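Local coordinates for protein Rv1364c/MT1410 (Mycobacterium tuberculosis, PDB 3KE6), which probably regulates a sigma factor, pairing an RsbU-type, manganese-binding PP2C-like phosphatase domain with an RsbW-type serine kinase (anti-sigma factor) domain, at residues D188-R193 with D247-L252. Sequence-based numbering, arbitrary orientation.
With MN (manganese (II) ion), chain F.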
loop_
_atom_site.group_PDB
_atom_site.type_symbol
_atom_site.label_atom_id
_atom_site.label_comp_id
_atom_site.label_asym_id
_atom_site.label_seq_id
_atom_site.Cartn_x
_atom_site.Cartn_y
_atom_site.Cartn_z
ATOM N N ASP A 188 -18.940 3.449 5.085
ATOM C CA ASP A 188 -20.256 3.045 5.567
ATOM C C ASP A 188 -21.046 2.236 4.541
ATOM O O ASP A 188 -22.006 1.533 4.888
ATOM C CB ASP A 188 -21.069 4.268 6.067
ATOM C CG ASP A 188 -21.335 5.327 4.980
ATOM O OD1 ASP A 188 -21.034 5.110 3.784
ATOM O OD2 ASP A 188 -21.849 6.408 5.340
ATOM N N GLY A 189 -20.638 2.328 3.281
ATOM C CA GLY A 189 -21.253 1.531 2.230
ATOM C C GLY A 189 -21.124 0.045 2.485
ATOM O O GLY A 189 -21.971 -0.733 2.065
ATOM N N LEU A 190 -20.066 -0.348 3.182
ATOM C CA LEU A 190 -19.815 -1.752 3.451
ATOM C C LEU A 190 -20.813 -2.323 4.441
ATOM O O LEU A 190 -21.227 -3.473 4.313
ATOM C CB LEU A 190 -18.391 -1.940 3.973
ATOM C CG LEU A 190 -17.840 -3.365 4.021
ATOM C CD1 LEU A 190 -18.000 -4.123 2.695
ATOM C CD2 LEU A 190 -16.391 -3.291 4.430
ATOM N N ILE A 191 -21.220 -1.523 5.415
ATOM C CA ILE A 191 -22.104 -2.026 6.459
ATOM C C ILE A 191 -23.552 -1.536 6.373
ATOM O O ILE A 191 -24.408 -2.103 7.026
ATOM C CB ILE A 191 -21.520 -1.787 7.873
ATOM C CG1 ILE A 191 -21.186 -0.308 8.100
ATOM C CG2 ILE A 191 -20.269 -2.660 8.066
ATOM C CD1 ILE A 191 -20.769 -0.003 9.532
ATOM N N GLU A 192 -23.826 -0.511 5.563
ATOM C CA GLU A 192 -25.203 -0.042 5.331
ATOM C C GLU A 192 -25.731 -0.581 4.007
ATOM O O GLU A 192 -26.047 0.178 3.093
ATOM C CB GLU A 192 -25.281 1.484 5.342
ATOM C CG GLU A 192 -24.685 2.114 6.583
ATOM C CD GLU A 192 -25.462 3.327 7.062
ATOM O OE1 GLU A 192 -24.987 4.464 6.817
ATOM O OE2 GLU A 192 -26.547 3.135 7.679
ATOM N N ARG A 193 -25.827 -1.903 3.932
ATOM C CA ARG A 193 -26.268 -2.614 2.728
ATOM C C ARG A 193 -27.802 -2.706 2.721
ATOM O O ARG A 193 -28.417 -2.757 3.789
ATOM C CB ARG A 193 -25.639 -4.024 2.691
ATOM C CG ARG A 193 -24.105 -4.011 2.853
ATOM C CD ARG A 193 -23.486 -5.394 3.018
ATOM N NE ARG A 193 -23.559 -5.912 4.390
ATOM C CZ ARG A 193 -24.204 -7.020 4.767
ATOM N NH1 ARG A 193 -24.857 -7.777 3.889
ATOM N NH2 ARG A 193 -24.197 -7.382 6.046
ATOM N N ASP A 247 -24.334 2.509 -1.910
ATOM C CA ASP A 247 -23.483 3.691 -1.709
ATOM C C ASP A 247 -22.141 3.351 -2.373
ATOM O O ASP A 247 -22.005 2.315 -3.035
ATOM C CB ASP A 247 -23.333 3.996 -0.190
ATOM C CG ASP A 247 -22.734 5.395 0.103
ATOM O OD1 ASP A 247 -22.481 6.144 -0.866
ATOM O OD2 ASP A 247 -22.475 5.760 1.296
ATOM N N ASP A 248 -21.155 4.224 -2.230
ATOM C CA ASP A 248 -19.788 3.860 -2.539
ATOM C C ASP A 248 -19.315 2.878 -1.474
ATOM O O ASP A 248 -19.778 2.943 -0.332
ATOM C CB ASP A 248 -18.899 5.099 -2.541
ATOM C CG ASP A 248 -19.265 6.075 -3.633
ATOM O OD1 ASP A 248 -19.324 5.651 -4.803
ATOM O OD2 ASP A 248 -19.491 7.263 -3.323
ATOM N N VAL A 249 -18.421 1.963 -1.851
ATOM C CA VAL A 249 -17.832 1.010 -0.905
ATOM C C VAL A 249 -16.316 0.943 -1.101
ATOM O O VAL A 249 -15.812 0.807 -2.226
ATOM C CB VAL A 249 -18.430 -0.426 -1.019
ATOM C CG1 VAL A 249 -17.914 -1.321 0.124
ATOM C CG2 VAL A 249 -19.941 -0.379 -0.987
ATOM N N THR A 250 -15.600 1.061 0.010
ATOM C CA THR A 250 -14.164 1.117 -0.011
ATOM C C THR A 250 -13.692 0.339 1.171
ATOM O O THR A 250 -14.166 0.560 2.284
ATOM C CB THR A 250 -13.648 2.572 0.094
ATOM O OG1 THR A 250 -14.374 3.408 -0.819
ATOM C CG2 THR A 250 -12.156 2.638 -0.226
ATOM N N LEU A 251 -12.790 -0.602 0.919
ATOM C CA LEU A 251 -12.188 -1.403 1.973
ATOM C C LEU A 251 -10.668 -1.394 1.775
ATOM O O LEU A 251 -10.164 -1.641 0.681
ATOM C CB LEU A 251 -12.763 -2.814 1.954
ATOM C CG LEU A 251 -12.126 -3.844 2.879
ATOM C CD1 LEU A 251 -12.192 -3.416 4.331
ATOM C CD2 LEU A 251 -12.822 -5.164 2.668
ATOM N N LEU A 252 -9.952 -1.040 2.832
ATOM C CA LEU A 252 -8.510 -0.886 2.763
ATOM C C LEU A 252 -7.949 -1.640 3.932
ATOM O O LEU A 252 -8.198 -1.267 5.074
ATOM C CB LEU A 252 -8.122 0.586 2.845
ATOM C CG LEU A 252 -6.628 0.841 2.988
ATOM C CD1 LEU A 252 -5.882 0.484 1.671
ATOM C CD2 LEU A 252 -6.424 2.280 3.384
HETATM MN MN MN F . -21.255 6.808 2.375
HETATM O O HOH W 1 -22.946 7.667 3.501
HETATM O O HOH W 2 -21.885 7.966 0.596
HETATM O O HOH W 3 -19.944 5.568 1.090
#
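Asp247 swings its CG anti to the backbone N (chi1 -167°), while Asp188 holds its own CG between N and the carbonyl carbon (chi1 61°), and the two side chains thereby meet nearly at right angles over one manganese ion. Each carboxylate gives a single oxygen: OD1 of Asp188 at 2.2 Å and OD2 of Asp247 at 1.9 Å from the metal, with the carboxylate planes 47° apart. Asp188 OD1 and Asp247 OD2 lie 2.9 Å apart as neighbouring ligands of the same ion, not as a hydrogen-bonded pair. Asp71, which also serves a second manganese ion, and three waters complete the coordination. The second oxygen of Asp188, OD2, accepts a hydrogen bond from water 1, itself a manganese ligand, and OD1 of Asp247 accepts a weak one from Asp248 N, which probably helps to set the carboxylate's rotation. This is the binuclear metal centre of a PP2C-type phosphatase fold, here in the SpoIIE family, with Asp188 just beyond strand 182-186 and Asp247 just before strand 249-256. Next to the metal ligands, Gly189 CA approaches Asp248 O at 3.3 Å in a fairly straight CA-H...O contact. Farther along the strand the contact turns apolar: Leu190 crosses Val249 at about a right angle, Leu190 CD1 lying 3.8 Å from Val249 CG1, while Leu190 CD2 meets Leu251 CD1 more loosely at 4.2 Å. Helix 227-241 packs on these apolar side chains, Leu239 against Leu190 and Leu236 against Val249 and Leu251.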